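Putative O-GlcNAcase nagJ (Clostridium perfringens, PDB 6PV5) is a family 84 glycoside hydrolase that probably removes N-acetylglucosamine residues from glycans, here as the part holding the N-terminal, catalytic-barrel and following helical domains. Local coordinates at residues L162-K167 with G213-N218; K79-E84 with Y157-L162. One frame throughout, in Å; residues are numbered along the deposited sequence.

Contact 1 of 2, residues L162-K167 with G213-N218; sequences LKQLIK and GEYKMN
A light surface contact between two domains brings Q164, near the C-terminal end of helix 152-163 of the N-terminal domain, against E214 and Y215, where helix 202-214 of the catalytic barrel runs out. The two segments bury 97 Å² between them, about half of it on Q164. Its side chain starts beside the backbone N (chi1 -64°) and is extended beyond CG, long enough to carry the amide to the barrel domain. There Q164 NE2 lies 3.8 Å from Y215 CE1, approaching the ring obliquely, with amide and ring planes 51° apart. The same nitrogen stays 4.1 Å from E214 O, so this is van der Waals packing and not a polar bond. The other end of the amide is held within its own domain, Q164 OE1 accepting from the backbone N of Y43. Glutamine suits the place because it combines this polar hold with a flat group that can rest near an aromatic ring. Y215 is the first residue to leave helical geometry, and its side chain also touches Y43 and L450, so it lies where the N-terminal domain and helix 446-457 meet. E214 reaches back to the N-terminal domain through a salt bridge with K160. The barrel closes eight parallel strands, and helix 202-214 connects strand 188-192 to strand 219-222, the first beta-alpha-beta crossover of a (beta/alpha)8 barrel.

Contact 2 of 2, residues K79-E84 with Y157-L162; sequences KNMLTE and YGVKSL
The closest CA atoms of helices 72-82 and 152-163, those of M81 and V159, are 9.2 Å apart. That spacing is bridged by M81, whose CB points toward the partner helix and whose methyl group makes the contact. M81 CE comes to 3.7 Å from V159 CG1 and to 3.9 Å from L162 CD2, so a single methyl touches two residues one helical turn apart. With CG anti to the backbone N (chi1 -168°), M81 leaves its helix toward the neighbour and then bends at chi2 and chi3, bringing CE to the two branches. The side chains of M81 and V159 run antiparallel alongside each other. A long, unbranched thioether fits here, since it can bend to bring its methyl against the branched ends of V159 and L162. Both helices belong to the N-terminal domain, assigned by sequence to the glycosyl hydrolase family 20 domain 2 family, in which helices pack on a mixed beta-sheet. V159 and L162 also touch I147 of strand 144-149, so the side chains that receive the methionine sit on the sheet as well. V159, beta-branched and compact, fills its buried position between sheet and helix. Near the C-terminal end of helix 72-82, K79 O accepts two bonds from one residue, from T83 N at 2.9 Å and from T83 OG1 at 3.0 Å. The hydroxyl comes from above the carbonyl plane, 45° out of it.

In the fold
Helix 152-163 is common to both contacts, whose centres lie about 8 Å apart, and L162 belongs to a segment of each. Contact 2 joins this helix to helix 72-82 inside the N-terminal domain, while contact 1 takes its C-terminal end to the catalytic barrel. Polar bonds tie the two together: K160 NZ forms a salt bridge with E214 OE2 at 2.6 Å, and K216 NZ lies 2.7 Å from S161 OG in a probable hydrogen bond. K160 and S161 thus give their polar ends to E214 and K216, while V159 and L162 meet M81. Both contacts lie away from D305, the predicted proton donor; contact 1 joins two domains, and contact 2 packs helices inside one.

Contact 1 of 2, residues L162-K167 with G213-N218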
loop_
_atom_site.group_PDB
_atom_site.type_symbol
_atom_site.label_atom_id
_atom_site.label_comp_id
_atom_site.label_asym_id
_atom_site.label_seq_id
_atom_site.Cartn_x
_atom_site.Cartn_y
_atom_site.Cartn_z
ATOM N N LEU A 162 0.846 16.740 12.008
ATOM C CA LEU A 162 1.172 17.337 13.295
ATOM C C LEU A 162 1.420 16.231 14.319
ATOM O O LEU A 162 2.413 16.292 15.033
ATOM C CB LEU A 162 0.085 18.311 13.767
ATOM C CG LEU A 162 0.397 19.010 15.100
ATOM C CD1 LEU A 162 1.576 19.981 14.981
ATOM C CD2 LEU A 162 -0.829 19.689 15.703
ATOM N N LYS A 163 0.540 15.213 14.341
ATOM C CA LYS A 163 0.596 14.106 15.290
ATOM C C LYS A 163 1.934 13.369 15.217
ATOM O O LYS A 163 2.333 12.745 16.195
ATOM C CB LYS A 163 -0.585 13.144 15.110
ATOM N N GLN A 164 2.630 13.467 14.076
ATOM C CA GLN A 164 3.927 12.828 13.881
ATOM C C GLN A 164 5.069 13.787 14.211
ATOM O O GLN A 164 6.228 13.381 14.236
ATOM C CB GLN A 164 4.129 12.381 12.431
ATOM C CG GLN A 164 3.168 11.312 11.935
ATOM C CD GLN A 164 3.544 10.833 10.549
ATOM O OE1 GLN A 164 4.647 11.057 10.056
ATOM N NE2 GLN A 164 2.626 10.140 9.908
ATOM N N LEU A 165 4.751 15.067 14.439
ATOM C CA LEU A 165 5.779 16.048 14.759
ATOM C C LEU A 165 6.057 16.080 16.261
ATOM O O LEU A 165 7.185 16.342 16.673
ATOM C CB LEU A 165 5.361 17.430 14.246
ATOM C CG LEU A 165 6.038 17.889 12.956
ATOM C CD1 LEU A 165 5.347 19.123 12.406
ATOM C CD2 LEU A 165 7.523 18.155 13.174
ATOM N N ILE A 166 5.023 15.819 17.066
ATOM C CA ILE A 166 5.110 15.939 18.512
ATOM C C ILE A 166 6.101 14.911 19.049
ATOM O O ILE A 166 5.943 13.713 18.827
ATOM C CB ILE A 166 3.725 15.782 19.176
ATOM C CG1 ILE A 166 2.617 16.540 18.432
ATOM C CG2 ILE A 166 3.794 16.170 20.650
ATOM C CD1 ILE A 166 2.787 18.053 18.395
ATOM N N LYS A 167 7.135 15.406 19.741
ATOM C CA LYS A 167 7.961 14.575 20.599
ATOM C C LYS A 167 7.501 14.790 22.039
ATOM O O LYS A 167 7.385 15.931 22.485
ATOM C CB LYS A 167 9.447 14.905 20.406
ATOM N N GLY A 213 -5.979 6.250 6.908
ATOM C CA GLY A 213 -6.134 7.641 7.315
ATOM C C GLY A 213 -4.885 8.174 7.999
ATOM O O GLY A 213 -4.506 9.333 7.812
ATOM N N GLU A 214 -4.234 7.298 8.768
ATOM C CA GLU A 214 -3.000 7.653 9.440
ATOM C C GLU A 214 -1.922 8.060 8.434
ATOM O O GLU A 214 -1.097 8.929 8.726
ATOM C CB GLU A 214 -2.550 6.493 10.328
ATOM C CG GLU A 214 -1.477 6.897 11.323
ATOM C CD GLU A 214 -1.958 7.628 12.569
ATOM O OE1 GLU A 214 -1.170 7.712 13.542
ATOM O OE2 GLU A 214 -3.114 8.109 12.574
ATOM N N TYR A 215 -1.945 7.440 7.244
ATOM C CA TYR A 215 -0.848 7.599 6.302
ATOM C C TYR A 215 -1.328 8.209 4.983
ATOM O O TYR A 215 -0.623 8.147 3.973
ATOM C CB TYR A 215 -0.063 6.286 6.198
ATOM C CG TYR A 215 0.610 5.976 7.510
ATOM C CD1 TYR A 215 1.726 6.693 7.893
ATOM C CD2 TYR A 215 0.089 5.040 8.394
ATOM C CE1 TYR A 215 2.352 6.456 9.103
ATOM C CE2 TYR A 215 0.697 4.803 9.621
ATOM C CZ TYR A 215 1.831 5.518 9.972
ATOM O OH TYR A 215 2.468 5.340 11.160
ATOM N N LYS A 216 -2.535 8.792 5.024
ATOM C CA LYS A 216 -3.055 9.680 3.995
ATOM C C LYS A 216 -3.404 8.900 2.729
ATOM O O LYS A 216 -3.360 9.462 1.637
ATOM C CB LYS A 216 -2.097 10.844 3.712
ATOM C CG LYS A 216 -1.685 11.684 4.918
ATOM C CD LYS A 216 -0.803 12.844 4.557
ATOM C CE LYS A 216 -0.369 13.659 5.756
ATOM N NZ LYS A 216 0.962 13.245 6.263
ATOM N N MET A 217 -3.787 7.626 2.882
ATOM C CA MET A 217 -4.435 6.911 1.793
ATOM C C MET A 217 -5.933 7.160 1.892
ATOM O O MET A 217 -6.509 7.004 2.958
ATOM C CB MET A 217 -4.194 5.403 1.867
ATOM C CG MET A 217 -2.723 5.034 2.013
ATOM S SD MET A 217 -2.444 3.251 1.741
ATOM C CE MET A 217 -2.513 3.176 -0.049
ATOM N N ASN A 218 -6.569 7.461 0.754
ATOM C CA ASN A 218 -7.862 8.121 0.785
ATOM C C ASN A 218 -8.950 7.206 0.251
ATOM O O ASN A 218 -10.062 7.666 0.055
ATOM C CB ASN A 218 -7.827 9.475 0.056
ATOM C CG ASN A 218 -7.574 9.386 -1.440
ATOM O OD1 ASN A 218 -7.377 8.302 -1.995
ATOM N ND2 ASN A 218 -7.598 10.526 -2.116
#

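Contact 2 of 2, residues K79-E84 with Y157-L162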
loop_
_atom_site.group_PDB
_atom_site.type_symbol
_atom_site.label_atom_id
_atom_site.label_comp_id
_atom_site.label_asym_id
_atom_site.label_seq_id
_atom_site.Cartn_x
_atom_site.Cartn_y
_atom_site.Cartn_z
ATOM N N LYS A 79 -8.001 17.686 19.144
ATOM C CA LYS A 79 -8.388 17.606 20.549
ATOM C C LYS A 79 -7.786 16.363 21.201
ATOM O O LYS A 79 -7.010 16.482 22.148
ATOM C CB LYS A 79 -9.912 17.587 20.720
ATOM C CG LYS A 79 -10.595 18.948 20.672
ATOM C CD LYS A 79 -11.960 18.959 21.329
ATOM C CE LYS A 79 -13.085 18.629 20.372
ATOM N NZ LYS A 79 -13.768 19.852 19.889
ATOM N N ASN A 80 -8.154 15.185 20.676
ATOM C CA ASN A 80 -7.790 13.896 21.245
ATOM C C ASN A 80 -6.280 13.806 21.418
ATOM O O ASN A 80 -5.788 13.081 22.283
ATOM C CB ASN A 80 -8.289 12.734 20.385
ATOM C CG ASN A 80 -9.787 12.533 20.471
ATOM O OD1 ASN A 80 -10.414 12.899 21.465
ATOM N ND2 ASN A 80 -10.367 11.945 19.439
ATOM N N MET A 81 -5.562 14.553 20.577
ATOM C CA MET A 81 -4.114 14.567 20.597
ATOM C C MET A 81 -3.639 15.447 21.749
ATOM O O MET A 81 -2.779 15.031 22.521
ATOM C CB MET A 81 -3.567 15.111 19.277
ATOM C CG MET A 81 -2.082 14.894 19.105
ATOM S SD MET A 81 -1.349 16.261 18.178
ATOM C CE MET A 81 -2.309 16.203 16.666
ATOM N N LEU A 82 -4.203 16.660 21.849
ATOM C CA LEU A 82 -3.841 17.602 22.900
ATOM C C LEU A 82 -4.066 16.954 24.263
ATOM O O LEU A 82 -3.243 17.097 25.164
ATOM C CB LEU A 82 -4.680 18.879 22.781
ATOM C CG LEU A 82 -4.324 19.842 21.649
ATOM C CD1 LEU A 82 -5.308 21.000 21.611
ATOM C CD2 LEU A 82 -2.902 20.368 21.781
ATOM N N THR A 83 -5.184 16.234 24.391
ATOM C CA THR A 83 -5.590 15.663 25.664
ATOM C C THR A 83 -4.821 14.370 25.945
ATOM O O THR A 83 -4.819 13.887 27.075
ATOM C CB THR A 83 -7.121 15.582 25.773
ATOM O OG1 THR A 83 -7.637 14.892 24.634
ATOM C CG2 THR A 83 -7.776 16.943 25.871
ATOM N N GLU A 84 -4.156 13.822 24.919
ATOM C CA GLU A 84 -3.316 12.647 25.092
ATOM C C GLU A 84 -1.996 13.052 25.745
ATOM O O GLU A 84 -1.370 12.245 26.430
ATOM C CB GLU A 84 -3.094 11.928 23.759
ATOM N N TYR A 157 -5.324 15.827 7.173
ATOM C CA TYR A 157 -3.966 15.382 6.892
ATOM C C TYR A 157 -2.940 16.298 7.551
ATOM O O TYR A 157 -1.844 15.861 7.890
ATOM C CB TYR A 157 -3.675 15.301 5.388
ATOM C CG TYR A 157 -4.430 14.222 4.651
ATOM C CD1 TYR A 157 -4.934 13.115 5.320
ATOM C CD2 TYR A 157 -4.642 14.310 3.285
ATOM C CE1 TYR A 157 -5.658 12.138 4.660
ATOM C CE2 TYR A 157 -5.327 13.317 2.604
ATOM C CZ TYR A 157 -5.840 12.232 3.290
ATOM O OH TYR A 157 -6.547 11.276 2.621
ATOM N N GLY A 158 -3.288 17.581 7.688
ATOM C CA GLY A 158 -2.429 18.526 8.384
ATOM C C GLY A 158 -2.213 18.090 9.829
ATOM O O GLY A 158 -1.095 18.159 10.338
ATOM N N VAL A 159 -3.295 17.618 10.460
ATOM C CA VAL A 159 -3.260 17.176 11.846
ATOM C C VAL A 159 -2.515 15.843 11.963
ATOM O O VAL A 159 -1.796 15.617 12.936
ATOM C CB VAL A 159 -4.676 17.078 12.445
ATOM C CG1 VAL A 159 -4.637 16.561 13.872
ATOM C CG2 VAL A 159 -5.425 18.402 12.374
ATOM N N LYS A 160 -2.716 14.950 10.981
ATOM C CA LYS A 160 -2.001 13.680 10.936
ATOM C C LYS A 160 -0.501 13.950 10.875
ATOM O O LYS A 160 0.277 13.251 11.516
ATOM C CB LYS A 160 -2.451 12.826 9.745
ATOM C CG LYS A 160 -3.847 12.234 9.855
ATOM C CD LYS A 160 -3.968 11.286 11.024
ATOM C CE LYS A 160 -5.317 10.618 11.099
ATOM N NZ LYS A 160 -5.304 9.517 12.091
ATOM N N SER A 161 -0.102 14.980 10.120
ATOM C CA SER A 161 1.305 15.340 10.055
ATOM C C SER A 161 1.746 15.971 11.371
ATOM O O SER A 161 2.888 15.771 11.789
ATOM C CB SER A 161 1.612 16.236 8.891
ATOM O OG SER A 161 1.496 15.530 7.668
ATOM N N LEU A 162 0.846 16.740 12.008
ATOM C CA LEU A 162 1.172 17.337 13.295
ATOM C C LEU A 162 1.420 16.231 14.319
ATOM O O LEU A 162 2.413 16.292 15.033
ATOM C CB LEU A 162 0.085 18.311 13.767
ATOM C CG LEU A 162 0.397 19.010 15.100
ATOM C CD1 LEU A 162 1.576 19.981 14.981
ATOM C CD2 LEU A 162 -0.829 19.689 15.703
#